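Local coordinates for protein NAD-dependent dehydrogenase (Rhizobium meliloti, PDB 4Z0P) that acts as an NADPH-dependent glyoxylate/hydroxypyruvate reductase of the D-isomer-specific 2-hydroxyacid dehydrogenase family, at residues I15-E18 with V19-A22; L35-P38 with A39-E42; S104-V107 with M108-C111; R157-A161 with M162-V166. All coordinates share one frame; numbering follows the deposited sequence.

How the contacts relate
Contacts 1 to 4 follow one another along the chain and fall into two groups. Contacts 1 and 2, centres about 15 Å apart, belong to the five-stranded parallel sheet region: contact 1 on helix 16-23, contact 2 in the loop after strand 32-34. Contacts 3 and 4 belong to the NADPH-binding half, on helix 97-115 and at the passage from helix 150-161 to strand 165-169 of the seven-stranded parallel sheet; their centres lie about 11 Å apart and they touch, M108 CE coming 3.4 Å from M162 CG. Contact 2 is about 47 Å from contact 4 between centres. Each half reaches the second subunit, the first through contact 1 and not contact 2.

Contact 1: I15-E18 with V19-A22; sequences IPEE and VEAA
With CG beside its own backbone N (chi1 -68°) and the chain extended beyond it (chi2 160°), E20 lays its side chain back along the helix over P16. The evidence is a short approach of E20 CG to P16 O, 3.2 Å, followed by the carboxylate oxygen E20 OE2 alongside P16 CB at 3.8 Å. V19, the preceding residue, has CG1 opposite its N, which turns CG2 to the side of I15 O, 3.9 Å away.

Under these side chains runs the first turn of an alpha-helix, with I15 at the N-cap position and proline directly after it. The bond from E20 N to P16 O is short and straight, 2.9 Å with 173° at the hydrogen. It is followed by A21 N to E17 O at 3.0 Å and A22 N to E18 O at 3.1 Å. The opening bond, V19 N to I15 O, is weak at 3.3 Å, so the regular ladder firms up only from P16 onward. Proline suits such a place because a first-turn residue needs no amide hydrogen for a helical bond.

E17 and E20 send acids out on the same exposed flank. Their nearest charged oxygens, E17 OE2 and E20 OE1, stay 5.2 Å apart, and these like charges probably repel mildly. E18 instead points its OE2 to S134 OG of the second subunit, a hydrogen bond.

The helix, 16-23, is the crossover of a beta-alpha-beta unit between parallel strands 8-12 and 32-34, and A22 rests on V290 and F294 of helix 290-305.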
loop_
_atom_site.group_PDB
_atom_site.type_symbol
_atom_site.label_atom_id
_atom_site.label_comp_id
_atom_site.label_asym_id
_atom_site.label_seq_id
_atom_site.Cartn_x
_atom_site.Cartn_y
_atom_site.Cartn_z
ATOM N N ILE A 15 -24.804 0.688 2.167
ATOM C CA ILE A 15 -24.973 1.484 3.398
ATOM C C ILE A 15 -26.087 2.515 3.160
ATOM O O ILE A 15 -26.006 3.323 2.216
ATOM C CB ILE A 15 -23.633 2.138 3.816
ATOM C CG1 ILE A 15 -22.649 1.053 4.270
ATOM C CG2 ILE A 15 -23.845 3.135 4.941
ATOM C CD1 ILE A 15 -21.199 1.490 4.316
ATOM N N PRO A 16 -27.190 2.466 3.956
ATOM C CA PRO A 16 -28.376 3.281 3.621
ATOM C C PRO A 16 -28.112 4.778 3.537
ATOM O O PRO A 16 -28.596 5.424 2.626
ATOM C CB PRO A 16 -29.361 2.998 4.767
ATOM C CG PRO A 16 -28.905 1.723 5.378
ATOM C CD PRO A 16 -27.444 1.559 5.090
ATOM N N GLU A 17 -27.302 5.295 4.455
ATOM C CA GLU A 17 -26.969 6.721 4.487
ATOM C C GLU A 17 -26.295 7.161 3.178
ATOM O O GLU A 17 -26.503 8.276 2.726
ATOM C CB GLU A 17 -26.081 7.067 5.693
ATOM C CG GLU A 17 -26.766 6.929 7.056
ATOM C CD GLU A 17 -26.967 5.490 7.548
ATOM O OE1 GLU A 17 -26.398 4.528 6.960
ATOM O OE2 GLU A 17 -27.719 5.318 8.537
ATOM N N GLU A 18 -25.505 6.281 2.565
ATOM C CA GLU A 18 -24.852 6.610 1.278
ATOM C C GLU A 18 -25.853 6.689 0.132
ATOM O O GLU A 18 -25.767 7.581 -0.719
ATOM C CB GLU A 18 -23.758 5.584 0.944
ATOM C CG GLU A 18 -22.613 5.621 1.931
ATOM C CD GLU A 18 -21.422 4.785 1.499
ATOM O OE1 GLU A 18 -21.344 4.390 0.315
ATOM O OE2 GLU A 18 -20.546 4.565 2.352
ATOM N N VAL A 19 -26.800 5.751 0.101
ATOM C CA VAL A 19 -27.818 5.754 -0.954
ATOM C C VAL A 19 -28.717 6.995 -0.794
ATOM O O VAL A 19 -28.931 7.736 -1.753
ATOM C CB VAL A 19 -28.662 4.464 -0.970
ATOM C CG1 VAL A 19 -29.756 4.545 -2.047
ATOM C CG2 VAL A 19 -27.771 3.250 -1.229
ATOM N N GLU A 20 -29.153 7.241 0.431
ATOM C CA GLU A 20 -30.020 8.380 0.737
ATOM C C GLU A 20 -29.362 9.689 0.338
ATOM O O GLU A 20 -29.980 10.514 -0.322
ATOM C CB GLU A 20 -30.332 8.427 2.227
ATOM C CG GLU A 20 -31.200 7.284 2.739
ATOM C CD GLU A 20 -31.095 7.081 4.248
ATOM O OE1 GLU A 20 -30.467 7.901 4.955
ATOM O OE2 GLU A 20 -31.647 6.084 4.740
ATOM N N ALA A 21 -28.103 9.869 0.722
ATOM C CA ALA A 21 -27.337 11.062 0.339
ATOM C C ALA A 21 -27.234 11.262 -1.169
ATOM O O ALA A 21 -27.327 12.380 -1.656
ATOM C CB ALA A 21 -25.941 11.019 0.957
ATOM N N ALA A 22 -27.046 10.179 -1.916
ATOM C CA ALA A 22 -26.889 10.254 -3.374
ATOM C C ALA A 22 -28.205 10.514 -4.122
ATOM O O ALA A 22 -28.167 10.917 -5.270
ATOM C CB ALA A 22 -26.246 8.964 -3.899
#

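Contact 2: L35-P38 with A39-E42; sequences LADP and AHQE
L35 and H40 cross at about a right angle, L35 CD2 meeting H40 CB at 4.0 Å, where the loop after strand 32-34 folds into two overlapping beta turns. The first spans D37 to H40, closed by H40 N to D37 O at 3.0 Å, and P38 and A39 between them have 3-10 geometry. The second, P38 to Q41, is closed by Q41 N to P38 O at 3.1 Å.

An Asx turn is superposed on the first. D37 CG stands opposite the backbone N (chi1 -173°), which carries the carboxylate forward past P38, and OD1 accepts A39 N at 3.0 Å. That donor arrives from well above the carboxylate plane, 51° out of it. D37 CB meanwhile lies obliquely against the imidazole, 3.8 Å from H40 CD2, so one aspartate engages both the turn amide and the ring. Replacing D37 by alanine would probably leave A39 N without its side-chain acceptor, the turn then being held by the backbone bond from H40 N to D37 O.

Away from the turn, L35 also packs on L60 and R63, and H40 O accepts a hydrogen bond from R63 NH2, which ties the loop to helix 60-63. On the side of the turn away from the D37 carboxylate, Q41 runs its extended chain back over the proline carbonyl, its CG 3.1 Å from P38 O and its OE1 4.0 Å from P38 CB.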
loop_
_atom_site.group_PDB
_atom_site.type_symbol
_atom_site.label_atom_id
_atom_site.label_comp_id
_atom_site.label_asym_id
_atom_site.label_seq_id
_atom_site.Cartn_x
_atom_site.Cartn_y
_atom_site.Cartn_z
ATOM N N LEU A 35 -36.511 1.447 -2.996
ATOM C CA LEU A 35 -37.177 0.339 -2.327
ATOM C C LEU A 35 -36.700 0.052 -0.904
ATOM O O LEU A 35 -37.297 -0.770 -0.204
ATOM C CB LEU A 35 -37.189 -0.907 -3.195
ATOM C CG LEU A 35 -37.868 -0.776 -4.568
ATOM C CD1 LEU A 35 -37.933 -2.117 -5.297
ATOM C CD2 LEU A 35 -39.283 -0.202 -4.474
ATOM N N ALA A 36 -35.663 0.735 -0.432
ATOM C CA ALA A 36 -35.337 0.707 0.988
ATOM C C ALA A 36 -36.324 1.494 1.857
ATOM O O ALA A 36 -36.336 1.338 3.082
ATOM C CB ALA A 36 -33.943 1.247 1.199
ATOM N N ASP A 37 -37.112 2.358 1.241
ATOM C CA ASP A 37 -38.106 3.188 1.940
ATOM C C ASP A 37 -39.385 2.374 2.122
ATOM O O ASP A 37 -40.011 1.959 1.126
ATOM C CB ASP A 37 -38.404 4.421 1.105
ATOM C CG ASP A 37 -39.301 5.433 1.812
ATOM O OD1 ASP A 37 -39.986 5.111 2.802
ATOM O OD2 ASP A 37 -39.310 6.587 1.346
ATOM N N PRO A 38 -39.763 2.104 3.389
ATOM C CA PRO A 38 -40.994 1.359 3.580
ATOM C C PRO A 38 -42.241 1.928 2.885
ATOM O O PRO A 38 -43.187 1.178 2.584
ATOM C CB PRO A 38 -41.185 1.371 5.109
ATOM C CG PRO A 38 -39.803 1.519 5.656
ATOM C CD PRO A 38 -39.106 2.418 4.671
ATOM N N ALA A 39 -42.267 3.241 2.627
ATOM C CA ALA A 39 -43.409 3.829 1.934
ATOM C C ALA A 39 -43.681 3.198 0.582
ATOM O O ALA A 39 -44.806 3.283 0.085
ATOM C CB ALA A 39 -43.216 5.334 1.783
ATOM N N HIS A 40 -42.656 2.587 -0.027
ATOM C CA HIS A 40 -42.767 1.975 -1.363
ATOM C C HIS A 40 -42.969 0.482 -1.395
ATOM O O HIS A 40 -42.929 -0.097 -2.480
ATOM C CB HIS A 40 -41.504 2.288 -2.186
ATOM C CG HIS A 40 -41.292 3.737 -2.417
ATOM N ND1 HIS A 40 -42.311 4.586 -2.822
ATOM C CD2 HIS A 40 -40.184 4.506 -2.298
ATOM C CE1 HIS A 40 -41.832 5.812 -2.939
ATOM N NE2 HIS A 40 -40.539 5.782 -2.656
ATOM N N GLN A 41 -43.265 -0.146 -0.253
ATOM C CA GLN A 41 -43.313 -1.611 -0.185
ATOM C C GLN A 41 -44.470 -2.256 -0.927
ATOM O O GLN A 41 -44.481 -3.471 -1.064
ATOM C CB GLN A 41 -43.417 -2.108 1.272
ATOM C CG GLN A 41 -42.235 -1.753 2.075
ATOM C CD GLN A 41 -42.320 -2.401 3.426
ATOM O OE1 GLN A 41 -43.130 -2.011 4.318
ATOM N NE2 GLN A 41 -41.535 -3.404 3.577
ATOM N N GLU A 42 -45.487 -1.476 -1.272
ATOM C CA GLU A 42 -46.655 -1.989 -1.988
ATOM C C GLU A 42 -46.837 -1.378 -3.379
ATOM O O GLU A 42 -47.755 -1.749 -4.089
ATOM C CB GLU A 42 -47.898 -1.768 -1.171
ATOM C CG GLU A 42 -47.904 -2.677 0.063
ATOM C CD GLU A 42 -49.165 -2.607 0.867
ATOM O OE1 GLU A 42 -50.181 -2.067 0.386
ATOM O OE2 GLU A 42 -49.144 -3.076 2.028
#

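Contact 3: S104-V107 with M108-C111; sequences SEWV and MMQC
Q110 folds back one turn to lie over W106, and its CG sits almost exactly above the six-membered ring: 3.5 Å from the centroid and 5° off the normal, a CH-pi contact. Q110 CG lies beside its backbone N (chi1 -54°), and the bend at chi2 (-42°) folds the amide back over the same indole, NE2 3.2 Å above the W106 ring plane and displaced toward the rim. NE2 also donates to W106 O at 3.3 Å, while Q110 N reaches that oxygen at 3.0 Å from the opposite face of the carbonyl plane; two donors thus grip one acceptor.

All of this belongs to helix 97-115 of the dehydrogenase fold, buried along this stretch, where W106 packs against A233 and D259, both NADPH-binding residues. The polar ends are fixed from outside the turn: W106 NE1 bonds to T281 OG1, and Q110 OE1 to S257 OG. E105, on another flank, forms a salt bridge with R116 of the second subunit.

V107 contributes mainly through its backbone and one methyl. C111 N donates to V107 O at 3.0 Å in a nearly straight bond, and V107 CG1 rests 4.3 Å from C111 SG.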
loop_
_atom_site.group_PDB
_atom_site.type_symbol
_atom_site.label_atom_id
_atom_site.label_comp_id
_atom_site.label_asym_id
_atom_site.label_seq_id
_atom_site.Cartn_x
_atom_site.Cartn_y
_atom_site.Cartn_z
ATOM N N SER A 104 -7.745 -1.078 -6.830
ATOM C CA SER A 104 -6.307 -1.021 -6.889
ATOM C C SER A 104 -5.683 -0.613 -5.574
ATOM O O SER A 104 -4.621 -1.117 -5.223
ATOM C CB SER A 104 -5.851 -0.134 -8.029
ATOM O OG SER A 104 -6.168 -0.789 -9.267
ATOM N N GLU A 105 -6.354 0.257 -4.826
ATOM C CA GLU A 105 -5.922 0.564 -3.459
ATOM C C GLU A 105 -5.855 -0.690 -2.605
ATOM O O GLU A 105 -4.886 -0.925 -1.897
ATOM C CB GLU A 105 -6.878 1.517 -2.760
ATOM C CG GLU A 105 -6.949 2.927 -3.321
ATOM C CD GLU A 105 -8.149 3.709 -2.788
ATOM O OE1 GLU A 105 -8.860 3.183 -1.905
ATOM O OE2 GLU A 105 -8.410 4.817 -3.305
ATOM N N TRP A 106 -6.920 -1.479 -2.640
ATOM C CA TRP A 106 -6.988 -2.655 -1.782
ATOM C C TRP A 106 -5.926 -3.691 -2.194
ATOM O O TRP A 106 -5.252 -4.268 -1.336
ATOM C CB TRP A 106 -8.404 -3.261 -1.816
ATOM C CG TRP A 106 -8.591 -4.448 -0.884
ATOM C CD1 TRP A 106 -9.087 -4.426 0.383
ATOM C CD2 TRP A 106 -8.294 -5.827 -1.173
ATOM N NE1 TRP A 106 -9.129 -5.710 0.903
ATOM C CE2 TRP A 106 -8.635 -6.583 -0.027
ATOM C CE3 TRP A 106 -7.796 -6.495 -2.287
ATOM C CZ2 TRP A 106 -8.477 -7.989 0.026
ATOM C CZ3 TRP A 106 -7.648 -7.879 -2.249
ATOM C CH2 TRP A 106 -7.997 -8.609 -1.086
ATOM N N VAL A 107 -5.770 -3.915 -3.493
ATOM C CA VAL A 107 -4.782 -4.877 -3.991
ATOM C C VAL A 107 -3.366 -4.425 -3.606
ATOM O O VAL A 107 -2.573 -5.208 -3.104
ATOM C CB VAL A 107 -4.905 -5.100 -5.517
ATOM C CG1 VAL A 107 -3.777 -5.975 -6.047
ATOM C CG2 VAL A 107 -6.251 -5.735 -5.850
ATOM N N MET A 108 -3.072 -3.156 -3.832
ATOM C CA MET A 108 -1.766 -2.603 -3.457
ATOM C C MET A 108 -1.540 -2.770 -1.967
ATOM O O MET A 108 -0.442 -3.167 -1.545
ATOM C CB MET A 108 -1.708 -1.119 -3.821
ATOM C CG MET A 108 -0.384 -0.421 -3.470
ATOM S SD MET A 108 1.038 -1.077 -4.388
ATOM C CE MET A 108 0.575 -0.535 -6.038
ATOM N N MET A 109 -2.559 -2.477 -1.157
ATOM C CA MET A 109 -2.396 -2.620 0.298
ATOM C C MET A 109 -2.039 -4.054 0.673
ATOM O O MET A 109 -1.143 -4.276 1.492
ATOM C CB MET A 109 -3.636 -2.175 1.047
ATOM C CG MET A 109 -3.421 -2.159 2.542
ATOM S SD MET A 109 -4.813 -1.387 3.417
ATOM C CE MET A 109 -6.013 -2.594 3.111
ATOM N N GLN A 110 -2.733 -5.031 0.083
ATOM C CA GLN A 110 -2.437 -6.422 0.448
ATOM C C GLN A 110 -1.031 -6.809 0.019
ATOM O O GLN A 110 -0.306 -7.479 0.755
ATOM C CB GLN A 110 -3.399 -7.408 -0.201
ATOM C CG GLN A 110 -4.868 -7.135 0.028
ATOM C CD GLN A 110 -5.204 -6.725 1.433
ATOM O OE1 GLN A 110 -4.810 -7.379 2.406
ATOM N NE2 GLN A 110 -5.944 -5.624 1.561
ATOM N N CYS A 111 -0.655 -6.443 -1.204
ATOM C CA CYS A 111 0.693 -6.810 -1.668
ATOM C C CYS A 111 1.773 -6.171 -0.764
ATOM O O CYS A 111 2.792 -6.801 -0.489
ATOM C CB CYS A 111 0.902 -6.431 -3.134
ATOM S SG CYS A 111 -0.121 -7.468 -4.240
#

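Contact 4: R157-A161 with M162-V166; sequences RKLAA and MGFKV
The F164 ring is met at its edge by a backbone carbonyl: L159 O lies in the ring plane, 3.6 Å from F164 CD2. L159 CD2 stands off one side of that plane, beyond the rim, and touches F164 CD2 at 3.8 Å. C111 of helix 97-115 approaches from the same side, and V143 of the central sheet also packs on the phenylalanine. F164 CG lies beside its own backbone N (chi1 -70°), which swings the ring back against the last helical turn.

That turn ends in a Schellman motif. F164 N bonds to L159 O at 3.2 Å and G163 N to A160 O at 3.0 Å. G163 has the positive phi of the motif, 116°, where a side chain would be jammed against the carbonyl oxygen of M162; glycine meets this demand. A water donates to both A160 O and F164 O, at 2.9 Å each. V166, the first buried strand residue here, then directs its CG2 onto L159 CB at 3.8 Å. The passage from helix 150-161 to strand 165-169 thus forms the second half of a beta-alpha-beta unit of the Rossmann-type domain.

An alanine in place of F164 would keep the amide bond to L159 O but is likely to open a gap beside L159 CD2 and C111, depriving both of their aromatic neighbour.

Chemically, the contact divides its tasks: the amides of M162, G163 and F164 serve the last helical carbonyls and the water joins A160 O to F164 O, while L159, F164 and V166 make the apolar contacts between the helix end, the sheet and helix 97-115.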
loop_
_atom_site.group_PDB
_atom_site.type_symbol
_atom_site.label_atom_id
_atom_site.label_comp_id
_atom_site.label_asym_id
_atom_site.label_seq_id
_atom_site.Cartn_x
_atom_site.Cartn_y
_atom_site.Cartn_z
ATOM N N ARG A 157 -0.913 -2.524 -13.562
ATOM C CA ARG A 157 -0.118 -1.344 -13.923
ATOM C C ARG A 157 0.383 -0.643 -12.668
ATOM O O ARG A 157 1.553 -0.233 -12.583
ATOM C CB ARG A 157 -0.913 -0.375 -14.786
ATOM C CG ARG A 157 -1.247 -0.856 -16.191
ATOM C CD ARG A 157 -1.992 0.227 -16.992
ATOM N NE ARG A 157 -3.285 0.655 -16.387
ATOM C CZ ARG A 157 -4.512 0.244 -16.753
ATOM N NH1 ARG A 157 -4.684 -0.623 -17.739
ATOM N NH2 ARG A 157 -5.601 0.708 -16.125
ATOM N N LYS A 158 -0.509 -0.498 -11.680
ATOM C CA LYS A 158 -0.123 0.170 -10.443
ATOM C C LYS A 158 0.908 -0.593 -9.631
ATOM O O LYS A 158 1.837 0.002 -9.099
ATOM C CB LYS A 158 -1.355 0.548 -9.631
ATOM C CG LYS A 158 -2.059 1.745 -10.259
ATOM C CD LYS A 158 -3.438 1.982 -9.758
ATOM C CE LYS A 158 -4.033 3.274 -10.262
ATOM N NZ LYS A 158 -5.445 3.421 -9.897
ATOM N N LEU A 159 0.743 -1.908 -9.528
ATOM C CA LEU A 159 1.737 -2.720 -8.847
ATOM C C LEU A 159 3.098 -2.615 -9.520
ATOM O O LEU A 159 4.119 -2.469 -8.836
ATOM C CB LEU A 159 1.290 -4.167 -8.784
ATOM C CG LEU A 159 0.144 -4.450 -7.859
ATOM C CD1 LEU A 159 -0.478 -5.800 -8.221
ATOM C CD2 LEU A 159 0.567 -4.426 -6.393
ATOM N N ALA A 160 3.118 -2.660 -10.844
ATOM C CA ALA A 160 4.383 -2.551 -11.587
ATOM C C ALA A 160 5.051 -1.202 -11.309
ATOM O O ALA A 160 6.278 -1.140 -11.109
ATOM C CB ALA A 160 4.162 -2.737 -13.094
ATOM N N ALA A 161 4.253 -0.137 -11.245
ATOM C CA ALA A 161 4.792 1.204 -10.984
ATOM C C ALA A 161 5.407 1.334 -9.598
ATOM O O ALA A 161 6.312 2.165 -9.393
ATOM C CB ALA A 161 3.733 2.287 -11.207
ATOM N N MET A 162 4.932 0.541 -8.657
ATOM C CA MET A 162 5.495 0.532 -7.304
ATOM C C MET A 162 6.711 -0.374 -7.160
ATOM O O MET A 162 7.338 -0.393 -6.098
ATOM C CB MET A 162 4.424 0.144 -6.290
ATOM C CG MET A 162 3.483 1.288 -5.920
ATOM S SD MET A 162 4.294 2.637 -5.081
ATOM C CE MET A 162 4.870 1.812 -3.588
ATOM N N GLY A 163 7.032 -1.127 -8.210
ATOM C CA GLY A 163 8.265 -1.911 -8.290
ATOM C C GLY A 163 8.074 -3.421 -8.355
ATOM O O GLY A 163 9.038 -4.139 -8.594
ATOM N N PHE A 164 6.858 -3.936 -8.123
ATOM C CA PHE A 164 6.644 -5.373 -8.234
ATOM C C PHE A 164 6.883 -5.870 -9.651
ATOM O O PHE A 164 6.659 -5.156 -10.630
ATOM C CB PHE A 164 5.221 -5.762 -7.823
ATOM C CG PHE A 164 4.947 -5.627 -6.345
ATOM C CD1 PHE A 164 5.319 -6.638 -5.478
ATOM C CD2 PHE A 164 4.292 -4.505 -5.834
ATOM C CE1 PHE A 164 5.086 -6.532 -4.113
ATOM C CE2 PHE A 164 4.051 -4.398 -4.464
ATOM C CZ PHE A 164 4.441 -5.412 -3.606
ATOM N N LYS A 165 7.363 -7.105 -9.760
ATOM C CA LYS A 165 7.280 -7.822 -11.028
ATOM C C LYS A 165 5.854 -8.290 -11.144
ATOM O O LYS A 165 5.325 -8.877 -10.197
ATOM C CB LYS A 165 8.267 -8.997 -11.041
ATOM C CG LYS A 165 8.218 -9.833 -12.308
ATOM C CD LYS A 165 9.097 -9.261 -13.410
ATOM C CE LYS A 165 9.026 -10.119 -14.662
ATOM N NZ LYS A 165 7.679 -10.069 -15.289
ATOM N N VAL A 166 5.231 -8.087 -12.293
ATOM C CA VAL A 166 3.815 -8.421 -12.439
ATOM C C VAL A 166 3.599 -9.215 -13.695
ATOM O O VAL A 166 4.103 -8.854 -14.757
ATOM C CB VAL A 166 2.930 -7.148 -12.474
ATOM C CG1 VAL A 166 1.469 -7.546 -12.532
ATOM C CG2 VAL A 166 3.174 -6.267 -11.261
HETATM O O HOH W 1 8.039 -3.161 -12.138
#